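Local coordinates for protein EreC (Klebsiella pneumoniae, PDB 6XCQ) that probably hydrolyses the macrolactone ring of erythromycin-type antibiotics and so gives its bacterial host resistance to macrolides, at residues E67-V72 against S348-M353; V72-L77 against V427-K432; Y132-I137 against D433-L438; L304-N309 against M406-A411; A340-H345 against E419-I424. The protein carries 1 engineered substitution. All blocks are in the same frame, centred on the assembly; numbering follows the deposited sequence. Where two conformers were deposited one is given.

Contact 1. Residues E67-V72 against S348-M353; sequences EGAHFV and STVPEM
A69 and V72 pack on V350 and P351 where the loop between strand 62-65 and helix 73-90 meets the first strand of a beta hairpin. The hairpin pairs strand 349-354 with strand 365-370. The loop leaves the C-terminal end of a parallel strand of the central sheet, where active sites commonly lie in alpha/beta enzymes.

The packing is tight near the start of the hairpin strand. A69 CB approaches V350 CG2 to 3.4 Å, closer than a usual carbon contact. V350 places CG2 anti to its own backbone N, and this branch meets the alanine methyl. V72 crosses the proline ring at about a right angle. V72 CG2 touches P351 CD at 3.6 Å. The other ring carbons of P351 lie near backbone oxygens, with P351 CG 3.7 Å from F71 O. P351 also packs on V366 of the partner strand.

The contact is looser around M353. Both M353 and H70 are partly exposed. The M353 side chain crosses F71 at about a right angle, and M353 CG lies 4.1 Å from F71 CE2 at the ring edge. A bend at the end of the methionine (chi3 -77°) swings CE to the edge of the H70 imidazole. H70 CB covers part of one face of the F71 ring. The two backbones are joined here through a solvent molecule. Water 1 donates to H70 O at 2.8 Å and to P351 O at 2.7 Å.

Contact 2. Residues V72-L77 against V427-K432; sequences VAEFSL and VPSAGK
Two groups at the start of helix 73-90 approach G431 O. A73 N gives G431 O a hydrogen bond of 2.9 Å, nearly straight at 168°. V72 CA makes a weaker CA-H...O contact with G431 O at 3.3 Å. V72 is the N-cap residue, and its backbone makes a single bridge with K432.

E74, in the first turn, reaches back to the loop. A bend at chi2 (86°) turns its carboxylate against residues 429-431. E74 OE1 accepts from G431 N at 2.9 Å, on the syn side but tilted from the carboxylate plane. E74 OE2 accepts from S429 OG, also at 2.9 Å, but the hydroxyl comes from above that plane. Each oxygen thus has its own donor, and the rotation of the group is fixed.

Apolar contacts lie on either side of the glutamate in sequence. V72 CG1 rests on A430 CB at 3.6 Å. F75 CE1 meets V427 CG2 at 3.7 Å, and the F75 ring also packs on F343 and H345 of strand 338-345.

Two neutral donors and the nearby N-terminal end of the helix would probably favour an ionised E74, although S429 O, also an acceptor, lies close to the group. The carboxylate then ties loop to helix through neutral donors.

Contact 3. Residues Y132-I137 against D433-L438; sequences YGSVLI and DGLVDL
The flat carboxylate of D433 meets S134 at its edge, through the syn lone pair of OD2. S134 OG donates to D433 OD2 at 2.6 Å, a short bond. Water 2 gives D433 OD2 another hydrogen, at 3.0 Å. The second oxygen, D433 OD1, accepts from L435 N at 3.0 Å. That bond is almost straight at the hydrogen (174°), but the donor lies 35° out of the carboxylate plane, on the anti side. Three donors therefore hold the group and fix its rotation.

Water 2 also accepts from S134 N. The helix is kinked here, and the N atoms of S134 and V135 lack bonds to the preceding turn. The water supplies a partner for the first of them, so both the side chain and the backbone of S134 are linked to the aspartate.

L435 covers the helix beside this polar spot. Its CG stands between its backbone N and carbonyl carbon (chi1 63°), which directs the branch at the helix. L435 CD2 lies 3.9 Å from G133 C, over bare backbone. L435 CD2 is 3.6 Å from S134 OG. L435 and I137 reach toward each other tip to tip, with L435 CD2 4.0 Å from I137 CD1. F129, on the same helix, touches the leucine as well.

D433 N bonds to the backbone of F71, and the C-terminal carboxylate of L438 bonds to S365. These fix the two ends of the tail. Between them, the bond from L435 N to D433 OD1 forms an Asx turn, built into the type I beta turn from D433 to V436.

Contact 4. Residues L304-N309 against M406-A411; sequences LAHNNN and MRSQSA. Engineered in segment 304-309: N309 (natural residue His).
H306 and Q409 meet with their ring and amide planes 38° apart. H306 NE2 donates to Q409 OE1 at 2.8 Å. The oxygen receives it in the carbonyl plane, on a lone pair, while Q409 OE1 itself is slightly tilted from the plane of the H306 ring. The other ring nitrogen is held as well. H306 ND1 accepts from N308 N at 3.0 Å, only 5° out of the ring plane. With a bond at each nitrogen, the imidazole cannot readily turn. H70 stands edge-to-face with it, and H70 N also bonds to Q409 OE1.

H306 is the N-cap of helix 307-310 and forms a capping box with N309. N309 is an engineered residue, His in the natural sequence, and its OD1 takes only a weak bond from H306 N. On the other side, S408 and Q409 belong to the type II' turn of a two-stranded hairpin, 405-408 with 411-414.

N308 points its amide at the hairpin. S408 OG donates to N308 OD1 at 2.8 Å, from beside the carbonyl (C=O...donor angle 103°). S408 OG also lies 3.6 Å from H306 CE1, at the ring edge. N307 ND2 bonds to F343 O and to water 3, the latter at 3.0 Å. Water 3 donates to R407 O at 2.8 Å.

Contact 5. Residues A340-H345 against E419-I424; sequences AIAFTH and EAFDAI
A342 CB sits over the face of the F421 ring. It is 3.6 Å from the ring centroid and 13° off the normal, a CH-pi contact. F421 CG lies anti to the carbonyl carbon (chi1 -61°), which brings the ring against A342 CB. A340 CB approaches the same ring obliquely, with F421 CD1 3.9 Å away. I424 CD1 touches A342 CB on the same side of the sheet, also at 3.9 Å, and I424 CG2 meets T344 CG2. On the opposite side, I341 CG2 packs loosely on A423 CB.

The backbone sets these positions. D422 N donates to A340 O at 2.9 Å. The carboxylate of D422 accepts in turn, with D422 OD2 3.0 Å from A340 N. A340 is thus held through both its N and its O by one residue. A342 N donates to A423 O at 3.2 Å, and a long, weak bond runs from A423 N to A340 O.

An outer shell holds the polar ends and backs the ring. K312 forms a salt bridge with D422 OD2, which thus has two partners. T344 OG1 bonds to E380. M406, from the hairpin strand 405-408, packs on both A342 and F421.

I341 pairs with A423, and A342 with I424, both in parallel register. Helix 417-420 ends just before F421, and the chain then enters strand 423-427 alongside strand 338-345, in the parallel part of the mixed central beta sheet of an alpha/beta fold.

In the fold
The loop after strand 62-65 opens contact 1, and V72 passes the chain straight into contact 2 on helix 73-90. Contact 3 opens on helix 126-146, contact 4 after strand 301-304 and contact 5 on strand 338-345. Contact 1 closes first, at 348-353, and crosses all four others. Contact 4 closes at 406-411 and contact 5 at 419-424; these two cross. Both nest inside the loops of contacts 2 and 3, which close at 427-432 and 433-438 and cross each other. The C-terminal tail thus lies over two helices, while contacts 1, 4 and 5 tie two hairpins and the central sheet together. A backbone hydrogen bond between G68 and Q409 joins contacts 1 and 4.

Contact 1. Residues E67-V72 against S348-M353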
# COMPACT_ATOMS: atom_id res chain seq x y z
N GLU A 67 2.86 6.99 -5.80
CA GLU A 67 2.91 6.83 -7.25
C GLU A 67 1.58 7.36 -7.74
O GLU A 67 0.54 7.06 -7.14
CB GLU A 67 3.14 5.37 -7.68
CG GLU A 67 2.23 4.36 -7.02
CD GLU A 67 2.50 2.92 -7.49
OE1 GLU A 67 3.54 2.67 -8.12
OE2 GLU A 67 1.65 2.05 -7.23
N GLY A 68 1.61 8.20 -8.77
CA GLY A 68 0.37 8.76 -9.28
C GLY A 68 -0.46 7.76 -10.05
O GLY A 68 -1.65 8.00 -10.27
N ALA A 69 0.15 6.65 -10.45
CA ALA A 69 -0.56 5.57 -11.13
C ALA A 69 0.19 4.29 -10.87
O ALA A 69 1.42 4.29 -10.77
CB ALA A 69 -0.70 5.83 -12.63
N HIS A 70 -0.54 3.20 -10.73
CA HIS A 70 0.12 1.91 -10.57
C HIS A 70 0.78 1.50 -11.88
O HIS A 70 0.42 1.98 -12.96
CB HIS A 70 -0.89 0.83 -10.15
CG HIS A 70 -1.42 0.99 -8.75
ND1 HIS A 70 -0.61 1.25 -7.66
CD2 HIS A 70 -2.68 0.89 -8.25
CE1 HIS A 70 -1.34 1.31 -6.57
NE2 HIS A 70 -2.60 1.08 -6.89
N PHE A 71 1.79 0.62 -11.76
CA PHE A 71 2.35 -0.11 -12.90
C PHE A 71 3.18 0.77 -13.83
O PHE A 71 3.27 0.49 -15.03
CB PHE A 71 1.25 -0.82 -13.70
CG PHE A 71 0.27 -1.59 -12.84
CD1 PHE A 71 0.72 -2.58 -11.99
CD2 PHE A 71 -1.08 -1.30 -12.87
CE1 PHE A 71 -0.17 -3.30 -11.19
CE2 PHE A 71 -1.98 -2.01 -12.06
CZ PHE A 71 -1.52 -3.01 -11.22
N VAL A 72 3.84 1.79 -13.29
CA VAL A 72 4.62 2.75 -14.07
C VAL A 72 6.10 2.50 -13.82
O VAL A 72 6.54 2.46 -12.67
CB VAL A 72 4.24 4.20 -13.72
CG1 VAL A 72 5.18 5.16 -14.40
CG2 VAL A 72 2.79 4.50 -14.09
N SER A 348 2.02 12.17 -21.65
CA SER A 348 0.73 12.36 -22.28
C SER A 348 -0.19 11.16 -22.05
O SER A 348 -1.41 11.30 -22.16
CB SER A 348 0.88 12.60 -23.79
OG SER A 348 1.45 11.46 -24.41
N THR A 349 0.38 10.01 -21.70
CA THR A 349 -0.39 8.81 -21.43
C THR A 349 0.03 8.24 -20.08
O THR A 349 1.06 8.61 -19.51
CB THR A 349 -0.18 7.76 -22.53
OG1 THR A 349 1.19 7.36 -22.53
CG2 THR A 349 -0.54 8.32 -23.92
N VAL A 350 -0.77 7.30 -19.59
CA VAL A 350 -0.53 6.66 -18.31
C VAL A 350 -1.17 5.27 -18.36
O VAL A 350 -2.19 5.09 -19.04
CB VAL A 350 -1.08 7.53 -17.16
CG1 VAL A 350 -2.64 7.57 -17.17
CG2 VAL A 350 -0.56 7.10 -15.83
N PRO A 351 -0.58 4.26 -17.72
CA PRO A 351 -1.28 2.98 -17.60
C PRO A 351 -2.51 3.16 -16.73
O PRO A 351 -2.44 3.76 -15.65
CB PRO A 351 -0.25 2.04 -16.95
CG PRO A 351 1.05 2.77 -17.01
CD PRO A 351 0.74 4.22 -17.06
N GLU A 352 -3.63 2.65 -17.19
CA GLU A 352 -4.87 2.73 -16.45
C GLU A 352 -5.43 1.33 -16.29
O GLU A 352 -5.16 0.44 -17.09
CB GLU A 352 -5.87 3.66 -17.17
CG GLU A 352 -7.24 3.82 -16.49
CD GLU A 352 -7.14 4.42 -15.10
OE1 GLU A 352 -6.75 3.69 -14.16
OE2 GLU A 352 -7.47 5.63 -14.95
N MET A 353 -6.21 1.13 -15.23
CA MET A 353 -6.92 -0.12 -15.04
C MET A 353 -8.26 -0.06 -15.76
O MET A 353 -9.03 0.88 -15.58
CB MET A 353 -7.10 -0.41 -13.55
CG MET A 353 -5.77 -0.75 -12.88
SD MET A 353 -5.86 -0.83 -11.09
CE MET A 353 -5.88 0.91 -10.72
O HOH W 1 -2.31 2.31 -13.34

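Contact 2. Residues V72-L77 against V427-K432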
# COMPACT_ATOMS: atom_id res chain seq x y z
N VAL A 72 3.84 1.79 -13.29
CA VAL A 72 4.62 2.75 -14.07
C VAL A 72 6.10 2.50 -13.82
O VAL A 72 6.54 2.46 -12.67
CB VAL A 72 4.24 4.20 -13.72
CG1 VAL A 72 5.18 5.16 -14.40
CG2 VAL A 72 2.79 4.50 -14.09
N ALA A 73 6.88 2.37 -14.91
CA ALA A 73 8.30 2.06 -14.78
C ALA A 73 9.05 3.19 -14.08
O ALA A 73 9.89 2.95 -13.21
CB ALA A 73 8.91 1.81 -16.16
N GLU A 74 8.78 4.45 -14.48
CA GLU A 74 9.48 5.58 -13.89
C GLU A 74 9.20 5.71 -12.40
O GLU A 74 10.07 6.16 -11.65
CB GLU A 74 9.09 6.88 -14.60
CG GLU A 74 9.63 7.02 -16.03
CD GLU A 74 8.74 6.37 -17.06
OE1 GLU A 74 7.77 5.68 -16.69
OE2 GLU A 74 9.01 6.54 -18.27
N PHE A 75 8.00 5.33 -11.95
CA PHE A 75 7.73 5.45 -10.53
C PHE A 75 8.50 4.40 -9.73
O PHE A 75 8.95 4.69 -8.62
CB PHE A 75 6.22 5.39 -10.27
CG PHE A 75 5.48 6.63 -10.74
CD1 PHE A 75 6.11 7.86 -10.79
CD2 PHE A 75 4.16 6.55 -11.15
CE1 PHE A 75 5.43 8.99 -11.22
CE2 PHE A 75 3.48 7.67 -11.59
CZ PHE A 75 4.11 8.89 -11.62
N SER A 76 8.71 3.20 -10.29
CA SER A 76 9.56 2.24 -9.59
C SER A 76 11.00 2.73 -9.51
O SER A 76 11.64 2.61 -8.46
CB SER A 76 9.50 0.86 -10.26
OG SER A 76 8.21 0.30 -10.11
N LEU A 77 11.50 3.32 -10.60
CA LEU A 77 12.85 3.87 -10.58
C LEU A 77 13.00 4.94 -9.50
O LEU A 77 13.96 4.92 -8.72
CB LEU A 77 13.21 4.44 -11.95
CG LEU A 77 13.66 3.39 -12.97
CD1 LEU A 77 13.78 4.01 -14.37
CD2 LEU A 77 14.97 2.74 -12.53
N VAL A 427 8.20 13.09 -12.59
CA VAL A 427 9.08 12.50 -13.60
C VAL A 427 8.59 12.90 -14.99
O VAL A 427 7.46 13.38 -15.12
CB VAL A 427 9.16 10.97 -13.43
CG1 VAL A 427 9.67 10.62 -12.01
CG2 VAL A 427 7.79 10.33 -13.70
N PRO A 428 9.39 12.75 -16.04
CA PRO A 428 8.99 13.30 -17.35
C PRO A 428 7.89 12.50 -18.05
O PRO A 428 7.19 13.07 -18.89
CB PRO A 428 10.29 13.27 -18.16
CG PRO A 428 11.39 13.30 -17.14
CD PRO A 428 10.84 12.45 -16.01
N SER A 429 7.74 11.22 -17.74
CA SER A 429 6.84 10.36 -18.50
C SER A 429 6.45 9.21 -17.59
O SER A 429 7.09 8.96 -16.57
CB SER A 429 7.52 9.84 -19.78
OG SER A 429 8.73 9.18 -19.44
N ALA A 430 5.37 8.49 -17.97
CA ALA A 430 4.86 7.39 -17.13
C ALA A 430 4.49 6.21 -18.02
O ALA A 430 3.32 5.99 -18.34
CB ALA A 430 3.66 7.85 -16.28
N GLY A 431 5.49 5.42 -18.40
CA GLY A 431 5.26 4.27 -19.25
C GLY A 431 4.96 3.00 -18.46
O GLY A 431 5.41 2.84 -17.32
N LYS A 432 4.19 2.10 -19.07
CA LYS A 432 3.84 0.86 -18.38
C LYS A 432 5.09 0.05 -18.10
O LYS A 432 5.92 -0.18 -18.98
CB LYS A 432 2.85 0.02 -19.20
CG LYS A 432 2.56 -1.33 -18.52
CD LYS A 432 1.32 -2.05 -19.04
CE LYS A 432 1.46 -2.44 -20.49
NZ LYS A 432 2.75 -3.13 -20.76

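Contact 3. Residues Y132-I137 against D433-L438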
# COMPACT_ATOMS: atom_id res chain seq x y z
N TYR A 132 4.71 -4.49 -7.43
CA TYR A 132 5.99 -4.24 -6.77
C TYR A 132 7.17 -5.03 -7.33
O TYR A 132 8.28 -4.85 -6.84
CB TYR A 132 5.86 -4.56 -5.28
CG TYR A 132 4.89 -3.68 -4.51
CD1 TYR A 132 5.18 -2.33 -4.29
CD2 TYR A 132 3.71 -4.20 -3.97
CE1 TYR A 132 4.29 -1.50 -3.55
CE2 TYR A 132 2.82 -3.38 -3.25
CZ TYR A 132 3.13 -2.04 -3.04
OH TYR A 132 2.26 -1.25 -2.31
N GLY A 133 6.96 -5.86 -8.35
CA GLY A 133 8.02 -6.77 -8.79
C GLY A 133 9.31 -6.06 -9.13
O GLY A 133 10.40 -6.50 -8.76
N SER A 134 9.20 -4.93 -9.83
CA SER A 134 10.39 -4.23 -10.29
C SER A 134 11.21 -3.72 -9.11
O SER A 134 12.44 -3.91 -9.05
CB SER A 134 9.95 -3.07 -11.20
OG SER A 134 9.59 -3.59 -12.48
N VAL A 135 10.56 -3.06 -8.15
CA VAL A 135 11.26 -2.57 -6.96
C VAL A 135 11.78 -3.72 -6.12
O VAL A 135 12.90 -3.66 -5.58
CB VAL A 135 10.33 -1.65 -6.13
CG1 VAL A 135 10.96 -1.32 -4.79
CG2 VAL A 135 10.03 -0.37 -6.88
N LEU A 136 11.01 -4.80 -6.01
CA LEU A 136 11.42 -5.92 -5.16
C LEU A 136 12.68 -6.59 -5.69
O LEU A 136 13.60 -6.91 -4.92
CB LEU A 136 10.29 -6.94 -5.04
CG LEU A 136 9.16 -6.54 -4.10
CD1 LEU A 136 7.94 -7.44 -4.34
CD2 LEU A 136 9.65 -6.64 -2.68
N ILE A 137 12.75 -6.81 -7.01
CA ILE A 137 13.94 -7.38 -7.63
C ILE A 137 15.14 -6.48 -7.40
O ILE A 137 16.24 -6.94 -7.09
CB ILE A 137 13.71 -7.64 -9.13
CG1 ILE A 137 12.61 -8.68 -9.34
CG2 ILE A 137 15.01 -8.11 -9.80
CD1 ILE A 137 12.04 -8.63 -10.78
N ASP A 433 5.22 -0.38 -16.84
CA ASP A 433 6.29 -1.28 -16.44
C ASP A 433 6.28 -2.54 -17.30
O ASP A 433 5.25 -3.20 -17.44
CB ASP A 433 6.08 -1.63 -14.97
CG ASP A 433 7.23 -2.40 -14.36
OD1 ASP A 433 7.90 -3.18 -15.07
OD2 ASP A 433 7.43 -2.25 -13.14
N GLY A 434 7.45 -2.89 -17.84
CA GLY A 434 7.59 -3.99 -18.77
C GLY A 434 7.35 -5.38 -18.20
O GLY A 434 7.13 -6.33 -18.97
N LEU A 435 7.38 -5.55 -16.88
CA LEU A 435 7.05 -6.87 -16.35
C LEU A 435 5.56 -7.06 -16.08
O LEU A 435 5.16 -8.16 -15.70
CB LEU A 435 7.85 -7.20 -15.08
CG LEU A 435 7.84 -6.53 -13.71
CD1 LEU A 435 6.52 -6.71 -13.00
CD2 LEU A 435 8.95 -7.14 -12.83
N VAL A 436 4.75 -6.02 -16.23
CA VAL A 436 3.33 -6.11 -15.91
C VAL A 436 2.61 -6.86 -17.02
O VAL A 436 2.69 -6.48 -18.20
CB VAL A 436 2.73 -4.72 -15.69
CG1 VAL A 436 1.22 -4.82 -15.52
CG2 VAL A 436 3.37 -4.10 -14.45
N ASP A 437 1.86 -7.89 -16.64
CA ASP A 437 1.27 -8.89 -17.53
C ASP A 437 -0.25 -8.92 -17.41
O ASP A 437 -0.83 -9.99 -17.17
CB ASP A 437 1.87 -10.27 -17.17
CG ASP A 437 1.76 -11.29 -18.30
OD1 ASP A 437 1.37 -10.93 -19.43
OD2 ASP A 437 2.07 -12.48 -18.03
N LEU A 438 -0.92 -7.78 -17.56
CA LEU A 438 -2.35 -7.72 -17.19
C LEU A 438 -3.30 -7.22 -18.29
O LEU A 438 -3.09 -6.18 -18.93
CB LEU A 438 -2.53 -6.83 -15.96
CG LEU A 438 -1.79 -7.23 -14.70
CD1 LEU A 438 -2.19 -6.33 -13.54
CD2 LEU A 438 -2.05 -8.70 -14.39
OXT LEU A 438 -4.34 -7.85 -18.52
O HOH W 2 6.49 -3.92 -10.84

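Contact 4. Residues L304-N309 against M406-A411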
# COMPACT_ATOMS: atom_id res chain seq x y z
N LEU A 304 5.23 2.21 0.69
CA LEU A 304 5.11 2.24 -0.77
C LEU A 304 3.63 2.04 -1.09
O LEU A 304 3.13 0.91 -1.13
CB LEU A 304 5.99 1.15 -1.41
CG LEU A 304 7.50 1.19 -1.17
CD1 LEU A 304 8.23 0.16 -2.07
CD2 LEU A 304 8.06 2.60 -1.42
N ALA A 305 2.91 3.14 -1.25
CA ALA A 305 1.49 3.04 -1.53
C ALA A 305 1.12 4.11 -2.56
O ALA A 305 1.94 4.95 -2.92
CB ALA A 305 0.66 3.17 -0.25
N HIS A 306 -0.12 4.07 -3.03
CA HIS A 306 -0.58 5.03 -4.03
C HIS A 306 -0.64 6.43 -3.41
O HIS A 306 -0.81 6.58 -2.20
CB HIS A 306 -1.96 4.61 -4.55
CG HIS A 306 -2.34 5.22 -5.86
ND1 HIS A 306 -2.88 6.48 -5.96
CD2 HIS A 306 -2.29 4.74 -7.13
CE1 HIS A 306 -3.15 6.76 -7.22
NE2 HIS A 306 -2.80 5.71 -7.96
N ASN A 307 -0.46 7.46 -4.26
CA ASN A 307 -0.72 8.85 -3.85
C ASN A 307 -2.03 8.96 -3.08
O ASN A 307 -2.10 9.63 -2.04
CB ASN A 307 -0.79 9.80 -5.06
CG ASN A 307 0.57 10.12 -5.67
OD1 ASN A 307 1.61 9.60 -5.24
ND2 ASN A 307 0.57 10.98 -6.68
N ASN A 308 -3.09 8.35 -3.61
CA ASN A 308 -4.40 8.44 -2.98
C ASN A 308 -4.42 7.82 -1.58
O ASN A 308 -5.28 8.18 -0.78
CB ASN A 308 -5.46 7.75 -3.85
CG ASN A 308 -5.65 8.43 -5.20
OD1 ASN A 308 -5.00 9.41 -5.51
ND2 ASN A 308 -6.55 7.89 -6.00
N ASN A 309 -3.52 6.88 -1.28
CA ASN A 309 -3.50 6.32 0.07
C ASN A 309 -2.64 7.16 1.01
O ASN A 309 -2.97 7.31 2.19
CB ASN A 309 -2.98 4.88 0.10
CG ASN A 309 -3.76 3.93 -0.79
OD1 ASN A 309 -3.23 3.41 -1.76
ND2 ASN A 309 -5.01 3.68 -0.43
N MET A 406 -3.88 17.48 -8.93
CA MET A 406 -2.74 16.66 -9.33
C MET A 406 -3.26 15.41 -10.01
O MET A 406 -4.31 14.88 -9.64
CB MET A 406 -1.86 16.29 -8.12
CG MET A 406 -0.59 15.51 -8.48
SD MET A 406 0.62 15.56 -7.12
CE MET A 406 -0.40 14.98 -5.77
N ARG A 407 -2.51 14.93 -11.00
CA ARG A 407 -2.92 13.73 -11.71
C ARG A 407 -3.02 12.54 -10.76
O ARG A 407 -2.26 12.41 -9.81
CB ARG A 407 -1.95 13.41 -12.84
CG ARG A 407 -1.98 14.47 -13.97
CD ARG A 407 -0.87 14.25 -14.95
NE ARG A 407 -1.26 14.67 -16.30
CZ ARG A 407 -0.47 14.60 -17.36
NH1 ARG A 407 0.76 14.13 -17.24
NH2 ARG A 407 -0.94 14.96 -18.55
N SER A 408 -3.98 11.67 -11.03
CA SER A 408 -4.11 10.44 -10.26
C SER A 408 -4.76 9.44 -11.20
O SER A 408 -5.88 9.68 -11.67
CB SER A 408 -4.95 10.68 -9.00
OG SER A 408 -5.24 9.48 -8.31
N GLN A 409 -4.05 8.36 -11.52
CA GLN A 409 -4.46 7.44 -12.60
C GLN A 409 -4.62 8.28 -13.87
O GLN A 409 -3.79 9.17 -14.11
CB GLN A 409 -5.69 6.64 -12.19
CG GLN A 409 -5.48 5.71 -11.00
CD GLN A 409 -4.37 4.70 -11.23
OE1 GLN A 409 -3.44 4.62 -10.42
NE2 GLN A 409 -4.47 3.90 -12.31
N SER A 410 -5.66 8.07 -14.67
CA SER A 410 -5.90 8.89 -15.85
C SER A 410 -6.77 10.11 -15.54
O SER A 410 -7.16 10.82 -16.47
CB SER A 410 -6.55 8.07 -16.97
OG SER A 410 -7.81 7.55 -16.58
N ALA A 411 -7.03 10.39 -14.26
CA ALA A 411 -7.80 11.55 -13.86
C ALA A 411 -6.95 12.49 -13.02
O ALA A 411 -5.72 12.52 -13.19
CB ALA A 411 -9.06 11.11 -13.08
O HOH W 3 -2.15 12.08 -7.05

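Contact 5. Residues A340-H345 against E419-I424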
# COMPACT_ATOMS: atom_id res chain seq x y z
N ALA A 340 4.51 12.49 3.66
CA ALA A 340 3.96 11.89 2.44
C ALA A 340 4.56 12.58 1.21
O ALA A 340 4.41 13.80 1.05
CB ALA A 340 2.43 12.02 2.40
N ILE A 341 5.19 11.81 0.34
CA ILE A 341 5.75 12.34 -0.89
C ILE A 341 4.94 11.77 -2.06
O ILE A 341 4.97 10.56 -2.32
CB ILE A 341 7.24 12.01 -1.02
CG1 ILE A 341 7.98 12.38 0.28
CG2 ILE A 341 7.83 12.75 -2.24
CD1 ILE A 341 9.47 12.14 0.25
N ALA A 342 4.17 12.63 -2.71
CA ALA A 342 3.44 12.23 -3.92
C ALA A 342 4.38 12.17 -5.12
O ALA A 342 5.34 12.92 -5.21
CB ALA A 342 2.31 13.21 -4.21
N PHE A 343 4.09 11.24 -6.04
CA PHE A 343 4.80 11.12 -7.31
C PHE A 343 3.82 11.42 -8.43
O PHE A 343 2.74 10.82 -8.48
CB PHE A 343 5.35 9.70 -7.55
CG PHE A 343 6.54 9.32 -6.74
CD1 PHE A 343 6.79 9.89 -5.50
CD2 PHE A 343 7.38 8.32 -7.19
CE1 PHE A 343 7.89 9.49 -4.73
CE2 PHE A 343 8.48 7.92 -6.43
CZ PHE A 343 8.73 8.51 -5.20
N THR A 344 4.19 12.31 -9.35
CA THR A 344 3.36 12.53 -10.52
C THR A 344 4.26 12.62 -11.76
O THR A 344 5.45 12.31 -11.70
CB THR A 344 2.46 13.76 -10.33
OG1 THR A 344 1.49 13.80 -11.39
CG2 THR A 344 3.27 15.05 -10.29
N HIS A 345 3.69 13.01 -12.90
CA HIS A 345 4.43 12.91 -14.15
C HIS A 345 3.86 13.86 -15.19
O HIS A 345 2.71 14.31 -15.08
CB HIS A 345 4.41 11.48 -14.71
CG HIS A 345 3.06 11.07 -15.20
ND1 HIS A 345 2.65 11.26 -16.51
CD2 HIS A 345 2.00 10.53 -14.55
CE1 HIS A 345 1.41 10.83 -16.64
NE2 HIS A 345 0.99 10.38 -15.47
N GLU A 419 -1.44 20.90 2.58
CA GLU A 419 -1.89 20.03 3.67
C GLU A 419 -1.86 18.56 3.26
O GLU A 419 -1.72 17.69 4.13
CB GLU A 419 -3.30 20.42 4.07
CG GLU A 419 -3.40 21.86 4.52
CD GLU A 419 -4.62 22.09 5.36
OE1 GLU A 419 -4.49 22.67 6.45
OE2 GLU A 419 -5.72 21.68 4.90
N ALA A 420 -2.01 18.28 1.97
CA ALA A 420 -2.19 16.91 1.50
C ALA A 420 -0.87 16.15 1.44
O ALA A 420 -0.83 14.96 1.77
CB ALA A 420 -2.86 16.92 0.13
N PHE A 421 0.21 16.81 1.00
CA PHE A 421 1.51 16.17 0.87
C PHE A 421 2.58 17.09 1.41
O PHE A 421 2.41 18.31 1.46
CB PHE A 421 1.80 15.82 -0.60
CG PHE A 421 0.82 14.86 -1.18
CD1 PHE A 421 0.94 13.49 -0.94
CD2 PHE A 421 -0.26 15.32 -1.92
CE1 PHE A 421 0.01 12.60 -1.46
CE2 PHE A 421 -1.19 14.42 -2.43
CZ PHE A 421 -1.04 13.06 -2.19
N ASP A 422 3.71 16.50 1.80
CA ASP A 422 4.86 17.28 2.24
C ASP A 422 5.79 17.65 1.10
O ASP A 422 6.40 18.72 1.14
CB ASP A 422 5.65 16.52 3.31
CG ASP A 422 4.86 16.33 4.60
OD1 ASP A 422 4.83 17.26 5.44
OD2 ASP A 422 4.24 15.25 4.76
N ALA A 423 5.90 16.80 0.07
CA ALA A 423 6.73 17.09 -1.10
C ALA A 423 6.11 16.40 -2.31
O ALA A 423 5.24 15.55 -2.17
CB ALA A 423 8.18 16.64 -0.90
N ILE A 424 6.57 16.80 -3.50
CA ILE A 424 6.13 16.21 -4.76
C ILE A 424 7.34 15.84 -5.60
O ILE A 424 8.28 16.63 -5.74
CB ILE A 424 5.23 17.15 -5.59
CG1 ILE A 424 4.20 17.90 -4.72
CG2 ILE A 424 4.52 16.35 -6.67
CD1 ILE A 424 3.01 17.06 -4.26